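Long-range contacts in putative exported protein (Bacteroides fragilis, PDB 4RAA), which is of unknown function but is probably exported from the cell and folds as a six-bladed beta-propeller of the YWTD superfamily: residues E48-L53 and V65-S69; L56-N62 and Y86-F92; S81-E85 and F121-R125; N97-I101 and Y113-F119. One frame throughout, in Å; residues are numbered along the deposited sequence.

Contact 1. Residues E48-L53 and V65-S69; sequences ELNNCL and VFNKS
Lys68 lies across Asn51 at about a right angle on its way to Glu48. The lysine chain bends at its second torsion (chi2 -73°) and then runs straight, which carries CG to 3.5 Å from Asn51 O and CE past Asn51 CA, with the two side chains touching through Asn51 CB and Lys68 CG. At the far end Lys68 NZ forms a salt bridge with Glu48 OE1 at 2.8 Å, although as a hydrogen bond its geometry is weak. The glutamate reaches it with an extended chain, and its other oxygen, OE2, takes the backbone N-H of Asp314, so each carboxylate oxygen has a partner. Val313 packs on the side chains of Glu48, Leu53 and Lys68.

Lys68, just after strand 62-67, thus reaches over the turn at Asn50 and Asn51 to strand 45-49, the neighbour of strand 52-57 in a propeller blade. Strands 52-57 and 62-67 form an antiparallel hairpin in which Leu53 and Phe66 are a hydrogen-bonded pair: Leu53 N donates to Phe66 O at 2.7 Å and Phe66 N returns the bond to Leu53 O at 2.9 Å, both nearly straight. Their side chains leave on the same face, meeting near the root at CB, since the phenyl ring swings away toward Leu32 and Cys38. On the face of Cys52 and Asn67, Cys52 CB rests 3.9 Å from Val65 CG1.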
loop_
_atom_site.group_PDB
_atom_site.type_symbol
_atom_site.label_atom_id
_atom_site.label_comp_id
_atom_site.label_asym_id
_atom_site.label_seq_id
_atom_site.Cartn_x
_atom_site.Cartn_y
_atom_site.Cartn_z
ATOM N N GLU A 48 1.015 23.247 -10.525
ATOM C CA GLU A 48 1.160 24.285 -9.492
ATOM C C GLU A 48 0.913 23.655 -8.125
ATOM O O GLU A 48 0.146 22.707 -8.014
ATOM C CB GLU A 48 0.136 25.425 -9.648
ATOM C CG GLU A 48 0.183 26.246 -10.931
ATOM C CD GLU A 48 -0.713 27.491 -10.860
ATOM O OE1 GLU A 48 -0.456 28.379 -10.015
ATOM O OE2 GLU A 48 -1.664 27.604 -11.664
ATOM N N LEU A 49 1.548 24.201 -7.090
ATOM C CA LEU A 49 1.354 23.759 -5.694
ATOM C C LEU A 49 1.886 24.856 -4.780
ATOM O O LEU A 49 3.110 24.995 -4.634
ATOM C CB LEU A 49 2.059 22.427 -5.417
ATOM C CG LEU A 49 2.007 21.890 -3.979
ATOM C CD1 LEU A 49 0.567 21.668 -3.533
ATOM C CD2 LEU A 49 2.831 20.617 -3.853
ATOM N N ASN A 50 0.965 25.615 -4.171
ATOM C CA ASN A 50 1.290 26.791 -3.344
ATOM C C ASN A 50 1.935 27.781 -4.346
ATOM O O ASN A 50 1.346 27.987 -5.415
ATOM C CB ASN A 50 2.157 26.417 -2.118
ATOM C CG ASN A 50 1.640 25.184 -1.373
ATOM O OD1 ASN A 50 2.433 24.366 -0.908
ATOM N ND2 ASN A 50 0.317 25.028 -1.290
ATOM N N ASN A 51 3.103 28.366 -4.056
ATOM C CA ASN A 51 3.811 29.211 -5.036
ATOM C C ASN A 51 5.057 28.484 -5.545
ATOM O O ASN A 51 6.173 29.030 -5.547
ATOM C CB ASN A 51 4.098 30.627 -4.482
ATOM C CG ASN A 51 2.913 31.578 -4.639
ATOM O OD1 ASN A 51 1.771 31.155 -4.839
ATOM N ND2 ASN A 51 3.190 32.877 -4.562
ATOM N N CYS A 52 4.839 27.244 -5.994
ATOM C CA CYS A 52 5.889 26.390 -6.545
ATOM C C CYS A 52 5.405 25.652 -7.795
ATOM O O CYS A 52 4.200 25.513 -8.034
ATOM C CB CYS A 52 6.395 25.381 -5.501
ATOM S SG CYS A 52 7.229 26.105 -4.073
ATOM N N LEU A 53 6.382 25.180 -8.568
ATOM C CA LEU A 53 6.175 24.445 -9.800
ATOM C C LEU A 53 6.726 23.032 -9.645
ATOM O O LEU A 53 7.947 22.852 -9.528
ATOM C CB LEU A 53 6.922 25.131 -10.950
ATOM C CG LEU A 53 6.609 26.592 -11.245
ATOM C CD1 LEU A 53 7.518 27.062 -12.373
ATOM C CD2 LEU A 53 5.137 26.806 -11.587
ATOM N N VAL A 65 11.133 20.326 -7.657
ATOM C CA VAL A 65 10.319 21.453 -7.192
ATOM C C VAL A 65 11.108 22.728 -7.480
ATOM O O VAL A 65 12.255 22.881 -7.044
ATOM C CB VAL A 65 9.956 21.389 -5.699
ATOM C CG1 VAL A 65 9.055 22.564 -5.312
ATOM C CG2 VAL A 65 9.251 20.072 -5.385
ATOM N N PHE A 66 10.486 23.602 -8.264
ATOM C CA PHE A 66 10.998 24.913 -8.589
ATOM C C PHE A 66 10.022 25.952 -8.046
ATOM O O PHE A 66 8.865 25.652 -7.730
ATOM C CB PHE A 66 11.159 25.081 -10.095
ATOM C CG PHE A 66 12.356 24.382 -10.660
ATOM C CD1 PHE A 66 12.294 23.040 -11.017
ATOM C CD2 PHE A 66 13.553 25.076 -10.863
ATOM C CE1 PHE A 66 13.401 22.398 -11.566
ATOM C CE2 PHE A 66 14.665 24.442 -11.415
ATOM C CZ PHE A 66 14.590 23.098 -11.764
ATOM N N ASN A 67 10.516 27.179 -7.968
ATOM C CA ASN A 67 9.786 28.331 -7.463
ATOM C C ASN A 67 9.171 29.089 -8.648
ATOM O O ASN A 67 9.607 28.908 -9.789
ATOM C CB ASN A 67 10.813 29.199 -6.722
ATOM C CG ASN A 67 10.206 30.302 -5.896
ATOM O OD1 ASN A 67 8.994 30.554 -5.901
ATOM N ND2 ASN A 67 11.072 30.983 -5.170
ATOM N N LYS A 68 8.170 29.936 -8.372
ATOM C CA LYS A 68 7.541 30.822 -9.388
ATOM C C LYS A 68 8.597 31.631 -10.142
ATOM O O LYS A 68 8.498 31.806 -11.349
ATOM C CB LYS A 68 6.544 31.811 -8.748
ATOM C CG LYS A 68 5.266 31.200 -8.185
ATOM C CD LYS A 68 4.289 30.749 -9.262
ATOM C CE LYS A 68 3.042 30.136 -8.633
ATOM N NZ LYS A 68 1.996 29.752 -9.621
ATOM N N SER A 69 9.610 32.092 -9.409
ATOM C CA SER A 69 10.733 32.847 -9.960
ATOM C C SER A 69 11.779 32.016 -10.733
ATOM O O SER A 69 12.705 32.599 -11.303
ATOM C CB SER A 69 11.434 33.577 -8.817
ATOM O OG SER A 69 11.886 32.630 -7.868
#

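Contact 2. Residues L56-N62 and Y86-F92; sequences LDSANSN and YILLSSF
Ser61 OG accepts the backbone N-H of Leu89 at 2.7 Å, with an angle of 156° at the hydrogen. The same hydroxyl lies close to Leu89 CB, so the tip of Ser61 is set against the backbone where strand 85-94 resumes after its irregular start. Ser61 belongs to the turn after strand 52-57, where Ser61 and Asn62 together face Asp57 as a G1 beta bulge. This turn, from the four strands spanning 45-79, packs on strand 85-94 of the next four, consistent with two adjacent propeller blades. Ser61 has a positive phi, 59°, and with OG anti to the backbone nitrogen the hydroxyl is directed across to the other segment.

Asp57 faces the other way, holding its own loop with weak bonds from OD1 to the backbone of Ala59 and Asn60, and receiving the backbone N-H groups of Lys41 and Asn42 as well. Beyond the polar patch the contact becomes apolar. Leu89 CD2 lies over the centre of one face of the Tyr86 ring. That ring slants past the backbone of Ser61, and its hydroxyl is hydrogen-bonded to Ile76 O, Gln75 NE2 and Leu63 N. Of the two methyls of Leu56, CD1 touches Leu89 CB at 3.6 Å and CD2 lies by the backbone of Ser91. Nearer its root, Leu56 CB meets the edge of the Phe92 ring, 3.7 Å from CE1.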
loop_
_atom_site.group_PDB
_atom_site.type_symbol
_atom_site.label_atom_id
_atom_site.label_comp_id
_atom_site.label_asym_id
_atom_site.label_seq_id
_atom_site.Cartn_x
_atom_site.Cartn_y
_atom_site.Cartn_z
ATOM N N LEU A 56 8.270 17.240 -13.635
ATOM C CA LEU A 56 8.739 15.870 -13.849
ATOM C C LEU A 56 9.576 15.812 -15.123
ATOM O O LEU A 56 9.116 16.226 -16.181
ATOM C CB LEU A 56 7.565 14.914 -13.987
ATOM C CG LEU A 56 7.825 13.456 -14.383
ATOM C CD1 LEU A 56 8.839 12.788 -13.470
ATOM C CD2 LEU A 56 6.502 12.710 -14.365
ATOM N N ASP A 57 10.796 15.299 -15.003
ATOM C CA ASP A 57 11.711 15.105 -16.121
ATOM C C ASP A 57 11.555 13.637 -16.496
ATOM O O ASP A 57 12.350 12.804 -16.077
ATOM C CB ASP A 57 13.147 15.470 -15.689
ATOM C CG ASP A 57 14.202 15.197 -16.761
ATOM O OD1 ASP A 57 13.855 14.780 -17.883
ATOM O OD2 ASP A 57 15.401 15.412 -16.470
ATOM N N SER A 58 10.536 13.330 -17.304
ATOM C CA SER A 58 10.244 11.932 -17.722
ATOM C C SER A 58 11.317 11.258 -18.609
ATOM O O SER A 58 11.236 10.050 -18.856
ATOM C CB SER A 58 8.844 11.824 -18.352
ATOM O OG SER A 58 8.645 12.817 -19.338
ATOM N N ALA A 59 12.295 12.031 -19.086
ATOM C CA ALA A 59 13.433 11.499 -19.821
ATOM C C ALA A 59 14.415 10.827 -18.843
ATOM O O ALA A 59 14.811 9.686 -19.071
ATOM C CB ALA A 59 14.117 12.604 -20.603
ATOM N N ASN A 60 14.804 11.544 -17.779
ATOM C CA ASN A 60 15.690 11.027 -16.704
ATOM C C ASN A 60 14.951 10.515 -15.445
ATOM O O ASN A 60 15.589 9.978 -14.540
ATOM C CB ASN A 60 16.697 12.104 -16.272
ATOM C CG ASN A 60 17.659 12.513 -17.382
ATOM O OD1 ASN A 60 17.974 11.731 -18.283
ATOM N ND2 ASN A 60 18.160 13.739 -17.296
ATOM N N SER A 61 13.629 10.692 -15.394
ATOM C CA SER A 61 12.757 10.277 -14.284
ATOM C C SER A 61 13.075 10.888 -12.915
ATOM O O SER A 61 13.102 10.177 -11.920
ATOM C CB SER A 61 12.684 8.750 -14.178
ATOM O OG SER A 61 11.755 8.365 -13.168
ATOM N N ASN A 62 13.297 12.199 -12.888
ATOM C CA ASN A 62 13.538 12.973 -11.661
ATOM C C ASN A 62 12.340 13.891 -11.453
ATOM O O ASN A 62 11.876 14.508 -12.410
ATOM C CB ASN A 62 14.800 13.827 -11.806
ATOM C CG ASN A 62 16.058 12.994 -11.965
ATOM O OD1 ASN A 62 16.331 12.115 -11.153
ATOM N ND2 ASN A 62 16.840 13.277 -12.993
ATOM N N TYR A 86 12.912 5.776 -7.039
ATOM C CA TYR A 86 12.242 5.448 -8.322
ATOM C C TYR A 86 13.163 5.286 -9.541
ATOM O O TYR A 86 14.248 5.843 -9.555
ATOM C CB TYR A 86 11.172 6.507 -8.639
ATOM C CG TYR A 86 11.574 7.972 -8.412
ATOM C CD1 TYR A 86 12.548 8.601 -9.202
ATOM C CD2 TYR A 86 10.955 8.741 -7.412
ATOM C CE1 TYR A 86 12.910 9.929 -8.978
ATOM C CE2 TYR A 86 11.312 10.074 -7.197
ATOM C CZ TYR A 86 12.297 10.664 -7.993
ATOM O OH TYR A 86 12.697 11.971 -7.828
ATOM N N ILE A 87 12.705 4.542 -10.557
ATOM C CA ILE A 87 13.465 4.311 -11.813
ATOM C C ILE A 87 12.847 5.045 -12.997
ATOM O O ILE A 87 13.578 5.706 -13.733
ATOM C CB ILE A 87 13.662 2.793 -12.146
ATOM C CG1 ILE A 87 14.891 2.219 -11.423
ATOM C CG2 ILE A 87 13.969 2.533 -13.627
ATOM C CD1 ILE A 87 14.870 2.320 -9.922
ATOM N N LEU A 88 11.539 4.890 -13.207
ATOM C CA LEU A 88 10.862 5.492 -14.363
ATOM C C LEU A 88 9.435 5.991 -14.059
ATOM O O LEU A 88 8.462 5.229 -14.079
ATOM C CB LEU A 88 10.855 4.513 -15.548
ATOM C CG LEU A 88 10.509 5.117 -16.926
ATOM C CD1 LEU A 88 11.639 6.005 -17.447
ATOM C CD2 LEU A 88 10.201 4.013 -17.925
ATOM N N LEU A 89 9.349 7.292 -13.797
ATOM C CA LEU A 89 8.107 7.991 -13.522
ATOM C C LEU A 89 7.376 8.364 -14.808
ATOM O O LEU A 89 7.970 8.931 -15.715
ATOM C CB LEU A 89 8.377 9.259 -12.687
ATOM C CG LEU A 89 8.319 9.151 -11.160
ATOM C CD1 LEU A 89 8.888 7.857 -10.637
ATOM C CD2 LEU A 89 8.980 10.361 -10.504
ATOM N N SER A 90 6.091 8.030 -14.863
ATOM C CA SER A 90 5.197 8.381 -15.962
ATOM C C SER A 90 4.281 9.547 -15.599
ATOM O O SER A 90 3.882 10.298 -16.477
ATOM C CB SER A 90 4.335 7.180 -16.330
ATOM O OG SER A 90 3.673 6.695 -15.180
ATOM N N SER A 91 3.932 9.688 -14.322
ATOM C CA SER A 91 3.016 10.738 -13.873
ATOM C C SER A 91 3.012 10.909 -12.346
ATOM O O SER A 91 3.659 10.160 -11.618
ATOM C CB SER A 91 1.582 10.393 -14.325
ATOM O OG SER A 91 0.686 11.434 -14.017
ATOM N N PHE A 92 2.287 11.926 -11.887
ATOM C CA PHE A 92 2.053 12.166 -10.458
ATOM C C PHE A 92 0.790 13.023 -10.261
ATOM O O PHE A 92 0.212 13.517 -11.221
ATOM C CB PHE A 92 3.280 12.813 -9.786
ATOM C CG PHE A 92 3.573 14.212 -10.266
ATOM C CD1 PHE A 92 4.324 14.429 -11.418
ATOM C CD2 PHE A 92 3.078 15.324 -9.572
ATOM C CE1 PHE A 92 4.581 15.723 -11.868
ATOM C CE2 PHE A 92 3.329 16.617 -10.024
ATOM C CZ PHE A 92 4.086 16.818 -11.173
#

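Contact 3. Residues S81-E85 and F121-R125; sequences SGPGE and FLYER. With PO4 (phosphate ion), chain B.
Glu124 reaches out to Pro83 and Gly84 from strand 121-126. Its CB lies in the plane of the Phe121 ring, at the edge. With chi1 at 66° CG sits between the backbone nitrogen and carbonyl carbon, and from there the chain runs extended, bringing CD to 3.7 Å from Pro83 CA. The two oxygens then part company. OE2 comes 3.3 Å from Pro83 CA and is nearly as close to CB of the same proline, whereas OE1 accepts a long, weak hydrogen bond from Gly84 N at 3.4 Å. A salt bridge from Lys110 is the stronger partner of OE1, and probably helps to keep the carboxylate ionised.

The loop it meets is a type II beta turn, Gly82 to Glu85, joining strands 72-79 and 85-94 of the eight-stranded sheet; Gly84 has the positive phi of the turn. Gly84, with no side chain, lies flat against the Phe121 ring: its CA stands 3.3 Å above the ring centre in a CH-pi contact, only 5° off the normal. The opposite ring face carries Tyr123 N. Within the turn Glu85 OE1 takes Gly82 N at 2.9 Å. Farther along the strand Arg125 binds a phosphate ion, probably from the crystallisation liquor, with NH2 2.7 Å from phosphate O4 and NE donating to O3; Arg125 and Arg126 of the second subunit bond to the same ion.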
loop_
_atom_site.group_PDB
_atom_site.type_symbol
_atom_site.label_atom_id
_atom_site.label_comp_id
_atom_site.label_asym_id
_atom_site.label_seq_id
_atom_site.Cartn_x
_atom_site.Cartn_y
_atom_site.Cartn_z
ATOM N N SER A 81 16.517 1.874 -6.455
ATOM C CA SER A 81 15.638 0.703 -6.261
ATOM C C SER A 81 15.092 0.473 -4.840
ATOM O O SER A 81 14.332 -0.470 -4.636
ATOM C CB SER A 81 16.370 -0.566 -6.726
ATOM O OG SER A 81 17.489 -0.845 -5.900
ATOM N N GLY A 82 15.466 1.309 -3.870
ATOM C CA GLY A 82 15.018 1.147 -2.486
ATOM C C GLY A 82 13.623 1.704 -2.229
ATOM O O GLY A 82 12.943 2.164 -3.164
ATOM N N PRO A 83 13.174 1.655 -0.958
ATOM C CA PRO A 83 11.882 2.257 -0.642
ATOM C C PRO A 83 11.994 3.779 -0.705
ATOM O O PRO A 83 12.971 4.333 -0.217
ATOM C CB PRO A 83 11.584 1.753 0.779
ATOM C CG PRO A 83 12.514 0.607 0.996
ATOM C CD PRO A 83 13.739 0.963 0.215
ATOM N N GLY A 84 11.024 4.429 -1.341
ATOM C CA GLY A 84 11.042 5.883 -1.538
ATOM C C GLY A 84 11.866 6.371 -2.732
ATOM O O GLY A 84 11.911 7.579 -2.985
ATOM N N GLU A 85 12.488 5.437 -3.463
ATOM C CA GLU A 85 13.320 5.719 -4.628
ATOM C C GLU A 85 12.605 5.192 -5.878
ATOM O O GLU A 85 11.814 4.250 -5.785
ATOM C CB GLU A 85 14.691 5.063 -4.457
ATOM C CG GLU A 85 15.439 5.462 -3.184
ATOM C CD GLU A 85 16.726 4.681 -2.933
ATOM O OE1 GLU A 85 17.019 3.695 -3.638
ATOM O OE2 GLU A 85 17.445 5.044 -1.982
ATOM N N PHE A 121 9.535 11.441 2.221
ATOM C CA PHE A 121 8.841 10.201 1.855
ATOM C C PHE A 121 7.904 9.742 2.988
ATOM O O PHE A 121 8.289 9.761 4.158
ATOM C CB PHE A 121 9.882 9.129 1.481
ATOM C CG PHE A 121 9.298 7.794 1.137
ATOM C CD1 PHE A 121 8.366 7.673 0.109
ATOM C CD2 PHE A 121 9.712 6.640 1.811
ATOM C CE1 PHE A 121 7.811 6.429 -0.204
ATOM C CE2 PHE A 121 9.175 5.396 1.491
ATOM C CZ PHE A 121 8.224 5.289 0.484
ATOM N N LEU A 122 6.674 9.363 2.621
ATOM C CA LEU A 122 5.646 8.870 3.551
ATOM C C LEU A 122 5.530 7.346 3.488
ATOM O O LEU A 122 5.756 6.673 4.496
ATOM C CB LEU A 122 4.285 9.522 3.266
ATOM C CG LEU A 122 3.947 10.844 3.948
ATOM C CD1 LEU A 122 5.093 11.832 3.919
ATOM C CD2 LEU A 122 2.698 11.434 3.310
ATOM N N TYR A 123 5.162 6.817 2.318
ATOM C CA TYR A 123 5.015 5.360 2.112
ATOM C C TYR A 123 4.873 4.997 0.645
ATOM O O TYR A 123 4.623 5.877 -0.176
ATOM C CB TYR A 123 3.789 4.815 2.856
ATOM C CG TYR A 123 2.441 5.311 2.357
ATOM C CD1 TYR A 123 1.951 6.569 2.722
ATOM C CD2 TYR A 123 1.638 4.503 1.537
ATOM C CE1 TYR A 123 0.709 7.016 2.278
ATOM C CE2 TYR A 123 0.396 4.934 1.087
ATOM C CZ TYR A 123 -0.071 6.185 1.457
ATOM O OH TYR A 123 -1.307 6.591 0.999
ATOM N N GLU A 124 5.028 3.710 0.325
ATOM C CA GLU A 124 4.882 3.219 -1.059
ATOM C C GLU A 124 4.009 1.978 -1.116
ATOM O O GLU A 124 4.069 1.132 -0.223
ATOM C CB GLU A 124 6.243 2.940 -1.733
ATOM C CG GLU A 124 7.076 1.798 -1.133
ATOM C CD GLU A 124 8.428 1.581 -1.809
ATOM O OE1 GLU A 124 8.805 2.331 -2.733
ATOM O OE2 GLU A 124 9.136 0.642 -1.392
ATOM N N ARG A 125 3.224 1.881 -2.186
ATOM C CA ARG A 125 2.334 0.747 -2.451
ATOM C C ARG A 125 2.555 0.254 -3.867
ATOM O O ARG A 125 3.109 0.980 -4.687
ATOM C CB ARG A 125 0.883 1.181 -2.347
ATOM C CG ARG A 125 0.482 1.717 -0.999
ATOM C CD ARG A 125 -0.999 2.069 -1.011
ATOM N NE ARG A 125 -1.843 0.907 -1.286
ATOM C CZ ARG A 125 -3.122 0.945 -1.642
ATOM N NH1 ARG A 125 -3.771 2.100 -1.798
ATOM N NH2 ARG A 125 -3.765 -0.198 -1.876
HETATM P P PO4 B . -1.056 -2.821 -2.146
HETATM O O1 PO4 B . -0.934 -2.601 -3.636
HETATM O O2 PO4 B . -0.649 -4.238 -1.791
HETATM O O3 PO4 B . -0.165 -1.859 -1.398
HETATM O O4 PO4 B . -2.491 -2.556 -1.754
#

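Contact 4. Residues N97-I101 and Y113-F119; sequences NKNYI and YYNATDF
A chi1 of 69° puts CG of Tyr100 between its backbone nitrogen and carbonyl carbon, while in Tyr113 a chi1 of -64° sets CG anti to the carbonyl carbon. With these torsions the two side chains lie side by side, pointing the same way, and the rings form an edge-to-face (T-shaped) pair. Tyr113 offers the edge and Tyr100 the face; the planes stand at 66°, the centroids are 5.1 Å apart, and Tyr113 CD2 lies 3.5 Å from Tyr100 CD1, toward the rim of the ring.

Next along the hairpin, Ile101 and Tyr114 form a hydrogen-bonded antiparallel pair, Ile101 N to Tyr114 O and Tyr114 N to Ile101 O, each 2.8 Å. A third bond, from Ala116 N to Asn99 O at 2.9 Å, comes from above the carbonyl plane as the chain leaves the strand. There Asn115 OD1 grips the turn, accepting from Thr117 N at 2.7 Å in an Asx turn and also from Asp118 N. The tip of Ile101, CD1, touches Ala116 CA and the edge of the Phe119 ring, 4.0 Å from CE1.

Both segments lie on or flank the hairpin of strands 100-105 and 110-115 in the eight-stranded sheet. Tyr113 stacks on Tyr123 of strand 121-126; Ile101, Tyr114 and Phe119 pack on Ile76 of strand 72-79, and Tyr100 rests on Phe93 of strand 85-94.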
loop_
_atom_site.group_PDB
_atom_site.type_symbol
_atom_site.label_atom_id
_atom_site.label_comp_id
_atom_site.label_asym_id
_atom_site.label_seq_id
_atom_site.Cartn_x
_atom_site.Cartn_y
_atom_site.Cartn_z
ATOM N N ASN A 97 -6.944 17.552 -0.835
ATOM C CA ASN A 97 -6.637 18.240 0.437
ATOM C C ASN A 97 -5.223 18.822 0.557
ATOM O O ASN A 97 -4.967 19.568 1.491
ATOM C CB ASN A 97 -6.850 17.294 1.625
ATOM C CG ASN A 97 -8.278 16.822 1.758
ATOM O OD1 ASN A 97 -9.217 17.497 1.341
ATOM N ND2 ASN A 97 -8.450 15.657 2.368
ATOM N N LYS A 98 -4.322 18.480 -0.364
ATOM C CA LYS A 98 -2.916 18.926 -0.345
ATOM C C LYS A 98 -2.174 18.394 0.890
ATOM O O LYS A 98 -1.613 19.161 1.667
ATOM C CB LYS A 98 -2.789 20.453 -0.534
ATOM C CG LYS A 98 -3.428 20.920 -1.833
ATOM C CD LYS A 98 -3.477 22.427 -1.990
ATOM C CE LYS A 98 -4.293 22.783 -3.229
ATOM N NZ LYS A 98 -4.400 24.247 -3.458
ATOM N N ASN A 99 -2.255 17.072 1.070
ATOM C CA ASN A 99 -1.541 16.319 2.111
ATOM C C ASN A 99 -0.331 15.619 1.488
ATOM O O ASN A 99 0.768 15.684 2.047
ATOM C CB ASN A 99 -2.403 15.207 2.715
ATOM C CG ASN A 99 -3.654 15.715 3.385
ATOM O OD1 ASN A 99 -4.753 15.242 3.087
ATOM N ND2 ASN A 99 -3.502 16.669 4.297
ATOM N N TYR A 100 -0.550 14.939 0.350
ATOM C CA TYR A 100 0.485 14.166 -0.320
ATOM C C TYR A 100 0.629 14.374 -1.808
ATOM O O TYR A 100 -0.308 14.803 -2.474
ATOM C CB TYR A 100 0.240 12.670 -0.088
ATOM C CG TYR A 100 -0.984 12.040 -0.765
ATOM C CD1 TYR A 100 -0.934 11.615 -2.110
ATOM C CD2 TYR A 100 -2.179 11.811 -0.049
ATOM C CE1 TYR A 100 -2.029 11.012 -2.720
ATOM C CE2 TYR A 100 -3.288 11.205 -0.659
ATOM C CZ TYR A 100 -3.206 10.798 -1.995
ATOM O OH TYR A 100 -4.281 10.203 -2.632
ATOM N N ILE A 101 1.814 13.996 -2.306
ATOM C CA ILE A 101 2.162 13.974 -3.731
ATOM C C ILE A 101 2.468 12.495 -4.035
ATOM O O ILE A 101 3.391 11.923 -3.458
ATOM C CB ILE A 101 3.389 14.852 -4.070
ATOM C CG1 ILE A 101 3.095 16.325 -3.781
ATOM C CG2 ILE A 101 3.788 14.670 -5.539
ATOM C CD1 ILE A 101 4.341 17.166 -3.646
ATOM N N TYR A 113 4.327 7.837 -2.252
ATOM C CA TYR A 113 3.656 8.962 -1.616
ATOM C C TYR A 113 4.684 9.781 -0.844
ATOM O O TYR A 113 5.413 9.242 -0.021
ATOM C CB TYR A 113 2.547 8.473 -0.674
ATOM C CG TYR A 113 1.436 7.741 -1.402
ATOM C CD1 TYR A 113 1.596 6.410 -1.819
ATOM C CD2 TYR A 113 0.224 8.380 -1.690
ATOM C CE1 TYR A 113 0.577 5.746 -2.501
ATOM C CE2 TYR A 113 -0.799 7.731 -2.377
ATOM C CZ TYR A 113 -0.621 6.414 -2.782
ATOM O OH TYR A 113 -1.618 5.759 -3.457
ATOM N N TYR A 114 4.746 11.074 -1.159
ATOM C CA TYR A 114 5.599 12.050 -0.493
ATOM C C TYR A 114 4.708 13.124 0.136
ATOM O O TYR A 114 3.548 13.282 -0.252
ATOM C CB TYR A 114 6.559 12.688 -1.496
ATOM C CG TYR A 114 7.482 11.710 -2.187
ATOM C CD1 TYR A 114 8.721 11.369 -1.636
ATOM C CD2 TYR A 114 7.130 11.133 -3.407
ATOM C CE1 TYR A 114 9.582 10.475 -2.279
ATOM C CE2 TYR A 114 7.985 10.239 -4.061
ATOM C CZ TYR A 114 9.203 9.916 -3.494
ATOM O OH TYR A 114 10.018 9.035 -4.143
ATOM N N ASN A 115 5.260 13.854 1.105
ATOM C CA ASN A 115 4.548 14.940 1.816
ATOM C C ASN A 115 4.403 16.142 0.883
ATOM O O ASN A 115 5.391 16.565 0.270
ATOM C CB ASN A 115 5.339 15.350 3.068
ATOM C CG ASN A 115 4.555 16.244 4.008
ATOM O OD1 ASN A 115 4.336 17.411 3.719
ATOM N ND2 ASN A 115 4.190 15.713 5.171
ATOM N N ALA A 116 3.193 16.693 0.788
ATOM C CA ALA A 116 2.934 17.860 -0.072
ATOM C C ALA A 116 3.574 19.147 0.443
ATOM O O ALA A 116 3.851 20.038 -0.353
ATOM C CB ALA A 116 1.439 18.067 -0.262
ATOM N N THR A 117 3.806 19.231 1.758
ATOM C CA THR A 117 4.405 20.403 2.416
ATOM C C THR A 117 5.944 20.338 2.437
ATOM O O THR A 117 6.583 21.194 1.829
ATOM C CB THR A 117 3.850 20.575 3.861
ATOM O OG1 THR A 117 2.421 20.503 3.832
ATOM C CG2 THR A 117 4.287 21.901 4.506
ATOM N N ASP A 118 6.525 19.333 3.114
ATOM C CA ASP A 118 8.013 19.210 3.265
ATOM C C ASP A 118 8.769 18.296 2.275
ATOM O O ASP A 118 9.988 18.228 2.328
ATOM C CB ASP A 118 8.419 18.920 4.738
ATOM C CG ASP A 118 8.001 17.541 5.245
ATOM O OD1 ASP A 118 7.937 16.568 4.467
ATOM O OD2 ASP A 118 7.774 17.423 6.467
ATOM N N PHE A 119 8.039 17.585 1.413
ATOM C CA PHE A 119 8.598 16.693 0.343
ATOM C C PHE A 119 9.304 15.388 0.776
ATOM O O PHE A 119 9.869 14.684 -0.079
ATOM C CB PHE A 119 9.454 17.481 -0.676
ATOM C CG PHE A 119 8.798 18.746 -1.167
ATOM C CD1 PHE A 119 7.516 18.712 -1.735
ATOM C CD2 PHE A 119 9.461 19.980 -1.082
ATOM C CE1 PHE A 119 6.901 19.879 -2.185
ATOM C CE2 PHE A 119 8.853 21.151 -1.538
ATOM C CZ PHE A 119 7.574 21.102 -2.093
#

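All four contacts belong to one mixed sheet of eight strands, from 45-49 to 121-126, within the six-bladed propeller. Contact 1 closes first along the chain; contact 2 shares strand 52-57 with it and alternates with it in sequence, their centres 18 Å apart. Contact 2 also alternates with contact 3, 14 Å away, and contact 4 falls between the two segments of contact 3. Contacts 1 and 4, centres 14 Å apart, touch through Leu49 and Val65. Contacts 1 and 4 pair neighbouring strands in hairpins, whereas contacts 2 and 3 join parts separated in the sheet order, consistent with two adjacent blades packed together; contact 3 extends to the second subunit.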